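Local coordinates for protein putative secreted endoglycosylceramidase (Rhodococcus hoagii, PDB 6JYZ) that probably hydrolyses O-glycosidic bonds as a secreted endoglycosylceramidase of glycoside hydrolase family 5, acting as an endogalactosylceramidase on glycolipids, at residues E174-D188 with P223-I237. Numbering follows the deposited sequence.
Sequences EASPAVARAFQAFYD and PNPGLRDPFAAADQI
Gln184 and Gln236 join their amides in a reciprocal pair: Gln184 NE2 gives to Gln236 OE1 at 2.9 Å, and Gln236 NE2 returns a bond to Gln184 OE1 at 3.1 Å, the two planes 33° apart. Glutamine suits both places because its amide gives and accepts at once. Gln184 CG lies anti to the backbone N (chi1 -168°) and the chain then bends at chi2, which brings OE1 to a second donor, Leu227 N, and NE2 to Asp188 OD2. The same amide stacks nearly parallel on the Arg228 guanidinium, NE2 over its centre, and two waters link that arginine to Asp188. A leucine in place of Gln184 would probably leave Leu227 N without its acceptor, strip the Gln236 amide of both its bonds to this side chain, and take the polar stacking partner from the Arg228 guanidinium.

Tyr187 packs against the aliphatic part of Gln236: CG rests on one ring face and Phe186 on the opposite one, while the tyrosine hydroxyl donates to Asn224 O (2.7 Å) in the carbonyl plane. Asn224 in turn lays its side chain over a face of Phe183, CB 3.6 Å from the ring centroid. Beside Phe183 CB and at the edge of the Tyr187 ring, Gly226, in a type II' turn, brings its CA to 3.4 Å from Ala180 O; a CB there would clash with Gln184 OE1, and its positive phi also suits glycine. Small Ala180 leaves room for Leu227 CD2.

The loop after strand 214-218 of the family's (beta/alpha)8 barrel thus wedges between helix 177-187 and the start of helix 230-251, the axes of 177-187 and 230-237 coming within 11.0 Å, with Trp129 edge-to-face on Phe183 and helix 193-206 against Phe186.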
ATOM      1  N   GLU A 174     -18.408   1.901  -2.439  1.00 10.80           N
ATOM      2  CA  GLU A 174     -18.235   3.248  -2.965  1.00 12.11           C
ATOM      3  C   GLU A 174     -19.485   3.771  -3.678  1.00 12.71           C
ATOM      4  O   GLU A 174     -19.574   4.993  -3.841  1.00 13.39           O
ATOM      5  CB  GLU A 174     -17.098   3.314  -3.985  1.00 13.49           C
ATOM      6  CG  GLU A 174     -15.717   2.986  -3.445  1.00 13.67           C
ATOM      7  CD  GLU A 174     -15.414   1.532  -3.330  1.00 12.51           C
ATOM      8  OE1 GLU A 174     -16.186   0.670  -3.819  1.00 13.56           O
ATOM      9  OE2 GLU A 174     -14.313   1.241  -2.732  1.00 13.46           O
ATOM     10  N   ALA A 175     -20.422   2.891  -3.996  1.00 11.20           N
ATOM     11  CA  ALA A 175     -21.566   3.314  -4.805  1.00 12.05           C
ATOM     12  C   ALA A 175     -22.750   3.758  -3.951  1.00 11.34           C
ATOM     13  O   ALA A 175     -23.885   3.388  -4.204  1.00 10.99           O
ATOM     14  CB  ALA A 175     -21.950   2.126  -5.712  1.00 13.57           C
ATOM     15  N   SER A 176     -22.471   4.576  -2.941  1.00 11.33           N
ATOM     16  CA  SER A 176     -23.461   5.108  -2.044  1.00 11.39           C
ATOM     17  C   SER A 176     -23.494   6.599  -2.238  1.00 11.42           C
ATOM     18  O   SER A 176     -22.449   7.290  -2.270  1.00 10.65           O
ATOM     19  CB  SER A 176     -22.983   4.662  -0.689  1.00 18.47           C
ATOM     20  OG  SER A 176     -23.077   5.644   0.263  1.00 20.16           O
ATOM     21  N   PRO A 177     -24.682   7.227  -2.376  1.00  9.83           N
ATOM     22  CA  PRO A 177     -24.780   8.696  -2.432  1.00 10.36           C
ATOM     23  C   PRO A 177     -24.076   9.355  -1.242  1.00 10.00           C
ATOM     24  O   PRO A 177     -23.418  10.348  -1.464  1.00 10.04           O
ATOM     25  CB  PRO A 177     -26.321   8.924  -2.475  1.00 10.78           C
ATOM     26  CG  PRO A 177     -26.811   7.651  -3.245  1.00 11.29           C
ATOM     27  CD  PRO A 177     -25.981   6.529  -2.594  1.00 10.76           C
ATOM     28  N   ALA A 178     -24.210   8.812  -0.023  1.00  9.95           N
ATOM     29  CA  ALA A 178     -23.588   9.479   1.116  1.00 10.22           C
ATOM     30  C   ALA A 178     -22.068   9.523   0.991  1.00  9.81           C
ATOM     31  O   ALA A 178     -21.453  10.541   1.325  1.00 10.18           O
ATOM     32  CB  ALA A 178     -23.960   8.744   2.390  1.00 10.41           C
ATOM     33  N   VAL A 179     -21.475   8.410   0.526  1.00  9.49           N
ATOM     34  CA  VAL A 179     -20.008   8.372   0.427  1.00  9.39           C
ATOM     35  C   VAL A 179     -19.572   9.336  -0.637  1.00  9.17           C
ATOM     36  O   VAL A 179     -18.608  10.096  -0.434  1.00  9.43           O
ATOM     37  CB  VAL A 179     -19.563   6.940   0.076  1.00 10.13           C
ATOM     38  CG1 VAL A 179     -18.068   6.851  -0.283  1.00 11.18           C
ATOM     39  CG2 VAL A 179     -19.874   6.002   1.252  1.00 12.15           C
ATOM     40  N   ALA A 180     -20.250   9.351  -1.789  1.00  9.41           N
ATOM     41  CA  ALA A 180     -19.882  10.268  -2.847  1.00  9.47           C
ATOM     42  C   ALA A 180     -20.008  11.727  -2.404  1.00  9.18           C
ATOM     43  O   ALA A 180     -19.148  12.576  -2.713  1.00  9.53           O
ATOM     44  CB  ALA A 180     -20.722   9.992  -4.100  1.00 11.38           C
ATOM     45  N   ARG A 181     -21.076  12.048  -1.683  1.00  9.62           N
ATOM     46  CA  ARG A 181     -21.303  13.407  -1.243  1.00 10.00           C
ATOM     47  C   ARG A 181     -20.226  13.805  -0.219  1.00  9.20           C
ATOM     48  O   ARG A 181     -19.757  14.921  -0.252  1.00  9.84           O
ATOM     49  CB  ARG A 181     -22.715  13.496  -0.611  1.00 10.87           C
ATOM     50  CG  ARG A 181     -23.075  14.900  -0.125  1.00 11.91           C
ATOM     51  CD  ARG A 181     -23.211  15.888  -1.243  1.00 13.76           C
ATOM     52  NE  ARG A 181     -23.314  17.308  -0.839  1.00 14.64           N
ATOM     53  CZ  ARG A 181     -22.301  18.080  -0.745  1.00 15.70           C
ATOM     54  NH1 ARG A 181     -21.049  17.612  -0.804  1.00 16.36           N
ATOM     55  NH2 ARG A 181     -22.468  19.382  -0.596  1.00 18.41           N
ATOM     56  N   ALA A 182     -19.875  12.901   0.708  1.00  9.40           N
ATOM     57  CA  ALA A 182     -18.847  13.212   1.719  1.00  9.77           C
ATOM     58  C   ALA A 182     -17.518  13.455   1.037  1.00  8.53           C
ATOM     59  O   ALA A 182     -16.768  14.363   1.418  1.00 10.22           O
ATOM     60  CB  ALA A 182     -18.716  12.108   2.731  1.00 10.67           C
ATOM     61  N   PHE A 183     -17.164  12.657   0.015  1.00  8.53           N
ATOM     62  CA  PHE A 183     -15.939  12.931  -0.714  1.00  8.50           C
ATOM     63  C   PHE A 183     -16.007  14.265  -1.423  1.00  8.26           C
ATOM     64  O   PHE A 183     -15.009  15.012  -1.465  1.00  9.01           O
ATOM     65  CB  PHE A 183     -15.639  11.839  -1.784  1.00  8.71           C
ATOM     66  CG  PHE A 183     -14.677  10.798  -1.259  1.00  8.76           C
ATOM     67  CD1 PHE A 183     -13.329  11.104  -1.271  1.00 10.62           C
ATOM     68  CD2 PHE A 183     -15.112   9.559  -0.810  1.00 10.96           C
ATOM     69  CE1 PHE A 183     -12.413  10.114  -0.796  1.00 11.53           C
ATOM     70  CE2 PHE A 183     -14.206   8.620  -0.341  1.00 12.72           C
ATOM     71  CZ  PHE A 183     -12.906   8.926  -0.339  1.00 12.27           C
ATOM     72  N   GLN A 184     -17.157  14.613  -2.044  1.00  8.88           N
ATOM     73  CA  GLN A 184     -17.222  15.866  -2.767  1.00  8.88           C
ATOM     74  C   GLN A 184     -17.089  17.039  -1.782  1.00 10.06           C
ATOM     75  O   GLN A 184     -16.445  18.045  -2.099  1.00  9.55           O
ATOM     76  CB  GLN A 184     -18.490  15.988  -3.614  1.00  9.25           C
ATOM     77  CG  GLN A 184     -18.397  17.172  -4.588  1.00  9.57           C
ATOM     78  CD  GLN A 184     -17.205  17.001  -5.511  1.00  9.78           C
ATOM     79  OE1 GLN A 184     -16.931  15.885  -6.003  1.00 10.30           O
ATOM     80  NE2 GLN A 184     -16.494  18.086  -5.805  1.00 10.69           N
ATOM     81  N   ALA A 185     -17.693  16.910  -0.573  1.00  9.00           N
ATOM     82  CA  ALA A 185     -17.523  17.962   0.447  1.00  9.89           C
ATOM     83  C   ALA A 185     -16.062  18.134   0.783  1.00  9.89           C
ATOM     84  O   ALA A 185     -15.573  19.263   0.910  1.00 10.35           O
ATOM     85  CB  ALA A 185     -18.283  17.557   1.667  1.00 11.35           C
ATOM     86  N   PHE A 186     -15.314  17.023   0.874  1.00  9.41           N
ATOM     87  CA  PHE A 186     -13.875  17.096   1.099  1.00  9.22           C
ATOM     88  C   PHE A 186     -13.174  17.789  -0.049  1.00  8.88           C
ATOM     89  O   PHE A 186     -12.338  18.714   0.173  1.00  9.47           O
ATOM     90  CB  PHE A 186     -13.343  15.685   1.283  1.00  9.67           C
ATOM     91  CG  PHE A 186     -11.857  15.541   1.274  1.00 10.08           C
ATOM     92  CD1 PHE A 186     -11.102  15.818   2.423  1.00 10.28           C
ATOM     93  CD2 PHE A 186     -11.229  15.151   0.115  1.00 10.58           C
ATOM     94  CE1 PHE A 186      -9.721  15.678   2.391  1.00 11.13           C
ATOM     95  CE2 PHE A 186      -9.841  15.039   0.062  1.00 12.13           C
ATOM     96  CZ  PHE A 186      -9.070  15.295   1.214  1.00 11.57           C
ATOM     97  N   TYR A 187     -13.432  17.413  -1.323  1.00  9.06           N
ATOM     98  CA  TYR A 187     -12.707  18.064  -2.410  1.00  9.31           C
ATOM     99  C   TYR A 187     -13.040  19.558  -2.481  1.00 10.90           C
ATOM    100  O   TYR A 187     -12.148  20.345  -2.878  1.00 12.16           O
ATOM    101  CB  TYR A 187     -13.029  17.370  -3.754  1.00  9.60           C
ATOM    102  CG  TYR A 187     -12.512  15.966  -3.821  1.00  9.22           C
ATOM    103  CD1 TYR A 187     -11.148  15.686  -3.601  1.00 10.10           C
ATOM    104  CD2 TYR A 187     -13.375  14.889  -4.065  1.00  9.06           C
ATOM    105  CE1 TYR A 187     -10.692  14.374  -3.652  1.00  9.50           C
ATOM    106  CE2 TYR A 187     -12.916  13.584  -4.196  1.00  9.38           C
ATOM    107  CZ  TYR A 187     -11.568  13.340  -3.919  1.00  9.74           C
ATOM    108  OH  TYR A 187     -11.093  12.037  -3.961  1.00  9.83           O
ATOM    109  N   ASP A 188     -14.277  19.906  -2.135  1.00 10.07           N
ATOM    110  CA  ASP A 188     -14.678  21.331  -2.128  1.00 11.46           C
ATOM    111  C   ASP A 188     -14.249  22.055  -0.857  1.00 12.08           C
ATOM    112  O   ASP A 188     -14.497  23.247  -0.729  1.00 12.36           O
ATOM    113  CB  ASP A 188     -16.176  21.418  -2.386  1.00 13.46           C
ATOM    114  CG  ASP A 188     -16.476  20.942  -3.846  1.00 13.70           C
ATOM    115  OD1 ASP A 188     -15.643  21.159  -4.720  1.00 18.90           O
ATOM    116  OD2 ASP A 188     -17.520  20.524  -4.028  1.00 19.50           O
ATOM    117  N   PRO A 223      -8.545   7.507  -3.628  1.00  8.50           N
ATOM    118  CA  PRO A 223      -9.486   8.627  -3.507  1.00  8.85           C
ATOM    119  C   PRO A 223     -10.712   8.395  -4.390  1.00  9.22           C
ATOM    120  O   PRO A 223     -10.560   8.087  -5.577  1.00  9.31           O
ATOM    121  CB  PRO A 223      -8.677   9.838  -3.949  1.00  9.67           C
ATOM    122  CG  PRO A 223      -7.250   9.418  -3.738  1.00 12.00           C
ATOM    123  CD  PRO A 223      -7.196   7.919  -4.027  1.00  9.82           C
ATOM    124  N   ASN A 224     -11.907   8.521  -3.829  1.00  8.99           N
ATOM    125  CA  ASN A 224     -13.067   8.270  -4.657  1.00  9.23           C
ATOM    126  C   ASN A 224     -13.355   9.484  -5.566  1.00 10.01           C
ATOM    127  O   ASN A 224     -12.942  10.619  -5.254  1.00 10.18           O
ATOM    128  CB  ASN A 224     -14.306   7.969  -3.819  1.00  9.96           C
ATOM    129  CG  ASN A 224     -14.285   6.635  -3.089  1.00 10.84           C
ATOM    130  OD1 ASN A 224     -13.178   5.948  -2.878  1.00 12.72           O
ATOM    131  ND2 ASN A 224     -15.394   6.205  -2.623  1.00 10.86           N
ATOM    132  N   PRO A 225     -14.093   9.328  -6.669  1.00  9.68           N
ATOM    133  CA  PRO A 225     -14.404  10.467  -7.527  1.00 10.25           C
ATOM    134  C   PRO A 225     -15.236  11.569  -6.884  1.00 10.09           C
ATOM    135  O   PRO A 225     -15.264  12.682  -7.382  1.00 11.05           O
ATOM    136  CB  PRO A 225     -15.146   9.806  -8.713  1.00 11.61           C
ATOM    137  CG  PRO A 225     -14.612   8.405  -8.749  1.00 12.90           C
ATOM    138  CD  PRO A 225     -14.443   8.041  -7.283  1.00 11.42           C
ATOM    139  N   GLY A 226     -15.935  11.243  -5.775  1.00 10.15           N
ATOM    140  CA  GLY A 226     -16.904  12.216  -5.262  1.00 10.61           C
ATOM    141  C   GLY A 226     -18.090  12.304  -6.230  1.00  9.10           C
ATOM    142  O   GLY A 226     -18.673  11.291  -6.608  1.00 11.32           O
ATOM    143  N   LEU A 227     -18.462  13.533  -6.504  1.00  9.40           N
ATOM    144  CA  LEU A 227     -19.562  13.808  -7.441  1.00  9.04           C
ATOM    145  C   LEU A 227     -19.053  14.247  -8.792  1.00  9.95           C
ATOM    146  O   LEU A 227     -19.742  14.974  -9.529  1.00 10.48           O
ATOM    147  CB  LEU A 227     -20.568  14.800  -6.839  1.00 10.26           C
ATOM    148  CG  LEU A 227     -21.256  14.284  -5.568  1.00 11.24           C
ATOM    149  CD1 LEU A 227     -22.128  15.395  -4.956  1.00 12.03           C
ATOM    150  CD2 LEU A 227     -22.093  13.075  -5.828  1.00 12.24           C
ATOM    151  N   ARG A 228     -17.845  13.826  -9.150  1.00  9.28           N
ATOM    152  CA  ARG A 228     -17.254  14.194 -10.428  1.00  9.03           C
ATOM    153  C   ARG A 228     -17.008  12.979 -11.296  1.00  9.70           C
ATOM    154  O   ARG A 228     -16.901  11.862 -10.828  1.00 10.43           O
ATOM    155  CB  ARG A 228     -15.949  14.977 -10.182  1.00  9.53           C
ATOM    156  CG  ARG A 228     -16.215  16.300  -9.477  1.00 10.30           C
ATOM    157  CD  ARG A 228     -17.058  17.305 -10.274  1.00 10.33           C
ATOM    158  NE  ARG A 228     -17.292  18.535  -9.520  1.00 10.93           N
ATOM    159  CZ  ARG A 228     -18.328  18.725  -8.752  1.00 11.08           C
ATOM    160  NH1 ARG A 228     -19.257  17.824  -8.573  1.00 12.16           N
ATOM    161  NH2 ARG A 228     -18.386  19.922  -8.111  1.00 13.80           N
ATOM    162  N   ASP A 229     -16.955  13.225 -12.612  1.00  9.66           N
ATOM    163  CA  ASP A 229     -16.546  12.186 -13.569  1.00  9.82           C
ATOM    164  C   ASP A 229     -15.058  11.935 -13.453  1.00 10.31           C
ATOM    165  O   ASP A 229     -14.347  12.638 -12.706  1.00 11.64           O
ATOM    166  CB  ASP A 229     -16.877  12.682 -14.999  1.00 11.10           C
ATOM    167  CG  ASP A 229     -15.720  13.599 -15.450  1.00 12.27           C
ATOM    168  OD1 ASP A 229     -15.380  14.561 -14.762  1.00 13.39           O
ATOM    169  OD2 ASP A 229     -15.044  13.261 -16.526  1.00 15.46           O
ATOM    170  N   PRO A 230     -14.457  11.017 -14.206  1.00 10.14           N
ATOM    171  CA  PRO A 230     -13.015  10.735 -14.061  1.00  9.98           C
ATOM    172  C   PRO A 230     -12.133  11.916 -14.323  1.00 10.30           C
ATOM    173  O   PRO A 230     -11.110  12.060 -13.626  1.00 10.65           O
ATOM    174  CB  PRO A 230     -12.776   9.618 -15.085  1.00 10.94           C
ATOM    175  CG  PRO A 230     -14.117   8.883 -15.044  1.00 11.40           C
ATOM    176  CD  PRO A 230     -15.154  10.016 -15.052  1.00 10.66           C
ATOM    177  N   PHE A 231     -12.421  12.787 -15.305  1.00 10.28           N
ATOM    178  CA  PHE A 231     -11.512  13.900 -15.545  1.00 10.59           C
ATOM    179  C   PHE A 231     -11.560  14.962 -14.454  1.00 11.07           C
ATOM    180  O   PHE A 231     -10.514  15.421 -13.972  1.00 11.71           O
ATOM    181  CB  PHE A 231     -11.772  14.559 -16.928  1.00 12.40           C
ATOM    182  CG  PHE A 231     -11.498  13.639 -18.080  1.00 13.44           C
ATOM    183  CD1 PHE A 231     -10.202  13.183 -18.255  1.00 13.67           C
ATOM    184  CD2 PHE A 231     -12.501  13.260 -18.950  1.00 14.41           C
ATOM    185  CE1 PHE A 231      -9.896  12.281 -19.286  1.00 16.45           C
ATOM    186  CE2 PHE A 231     -12.183  12.381 -19.993  1.00 14.82           C
ATOM    187  CZ  PHE A 231     -10.912  11.905 -20.120  1.00 16.18           C
ATOM    188  N   ALA A 232     -12.751  15.376 -14.065  1.00 10.42           N
ATOM    189  CA  ALA A 232     -12.820  16.384 -13.028  1.00  9.53           C
ATOM    190  C   ALA A 232     -12.468  15.773 -11.657  1.00  9.50           C
ATOM    191  O   ALA A 232     -11.915  16.472 -10.791  1.00 10.08           O
ATOM    192  CB  ALA A 232     -14.224  16.951 -12.999  1.00 11.60           C
ATOM    193  N   ALA A 233     -12.653  14.487 -11.485  1.00  9.38           N
ATOM    194  CA  ALA A 233     -12.167  13.809 -10.283  1.00  9.22           C
ATOM    195  C   ALA A 233     -10.638  13.836 -10.227  1.00  9.44           C
ATOM    196  O   ALA A 233     -10.087  14.165  -9.156  1.00  9.39           O
ATOM    197  CB  ALA A 233     -12.638  12.391 -10.160  1.00  9.93           C
ATOM    198  N   ALA A 234      -9.990  13.459 -11.324  1.00  8.89           N
ATOM    199  CA  ALA A 234      -8.546  13.443 -11.302  1.00  9.73           C
ATOM    200  C   ALA A 234      -8.024  14.834 -10.986  1.00  9.65           C
ATOM    201  O   ALA A 234      -7.005  14.987 -10.296  1.00 10.24           O
ATOM    202  CB  ALA A 234      -8.022  12.989 -12.664  1.00 10.37           C
ATOM    203  N   ASP A 235      -8.672  15.902 -11.501  1.00  9.23           N
ATOM    204  CA  ASP A 235      -8.197  17.246 -11.219  1.00  9.66           C
ATOM    205  C   ASP A 235      -8.353  17.551  -9.720  1.00  9.95           C
ATOM    206  O   ASP A 235      -7.429  18.121  -9.121  1.00  9.96           O
ATOM    207  CB  ASP A 235      -8.954  18.277 -12.077  1.00 11.56           C
ATOM    208  CG  ASP A 235      -8.120  19.567 -12.145  1.00 13.88           C
ATOM    209  OD1 ASP A 235      -8.174  20.318 -11.287  1.00 17.25           O
ATOM    210  OD2 ASP A 235      -7.332  19.651 -13.127  1.00 17.39           O
ATOM    211  N   GLN A 236      -9.497  17.299  -9.113  1.00  9.12           N
ATOM    212  CA  GLN A 236      -9.675  17.660  -7.709  1.00  8.87           C
ATOM    213  C   GLN A 236      -8.810  16.791  -6.787  1.00  8.89           C
ATOM    214  O   GLN A 236      -8.351  17.296  -5.739  1.00  9.27           O
ATOM    215  CB  GLN A 236     -11.153  17.708  -7.313  1.00  9.73           C
ATOM    216  CG  GLN A 236     -11.856  16.355  -7.285  1.00  9.45           C
ATOM    217  CD  GLN A 236     -13.360  16.501  -7.157  1.00  9.19           C
ATOM    218  OE1 GLN A 236     -13.901  17.590  -7.084  1.00  9.96           O
ATOM    219  NE2 GLN A 236     -14.072  15.388  -7.114  1.00 10.07           N
ATOM    220  N   ILE A 237      -8.536  15.560  -7.175  1.00  8.99           N
ATOM    221  CA  ILE A 237      -7.601  14.717  -6.437  1.00  9.55           C
ATOM    222  C   ILE A 237      -6.198  15.332  -6.524  1.00  9.42           C
ATOM    223  O   ILE A 237      -5.518  15.499  -5.496  1.00  9.38           O
ATOM    224  CB  ILE A 237      -7.659  13.286  -6.982  1.00  9.08           C
ATOM    225  CG1 ILE A 237      -8.990  12.638  -6.572  1.00  9.76           C
ATOM    226  CG2 ILE A 237      -6.456  12.463  -6.453  1.00  9.86           C
ATOM    227  CD1 ILE A 237      -9.324  11.374  -7.393  1.00 10.01           C
TER
HETATM  228  O   HOH W   1      -9.501  19.250  -4.069  1.00 13.34           O
HETATM  229  O   HOH W   2     -13.531  20.245  -6.307  1.00 21.95           O
HETATM  230  O   HOH W   3     -19.586  20.974  -5.711  1.00 25.43           O
HETATM  231  O   HOH W   4     -16.315  21.670  -7.387  1.00 28.01           O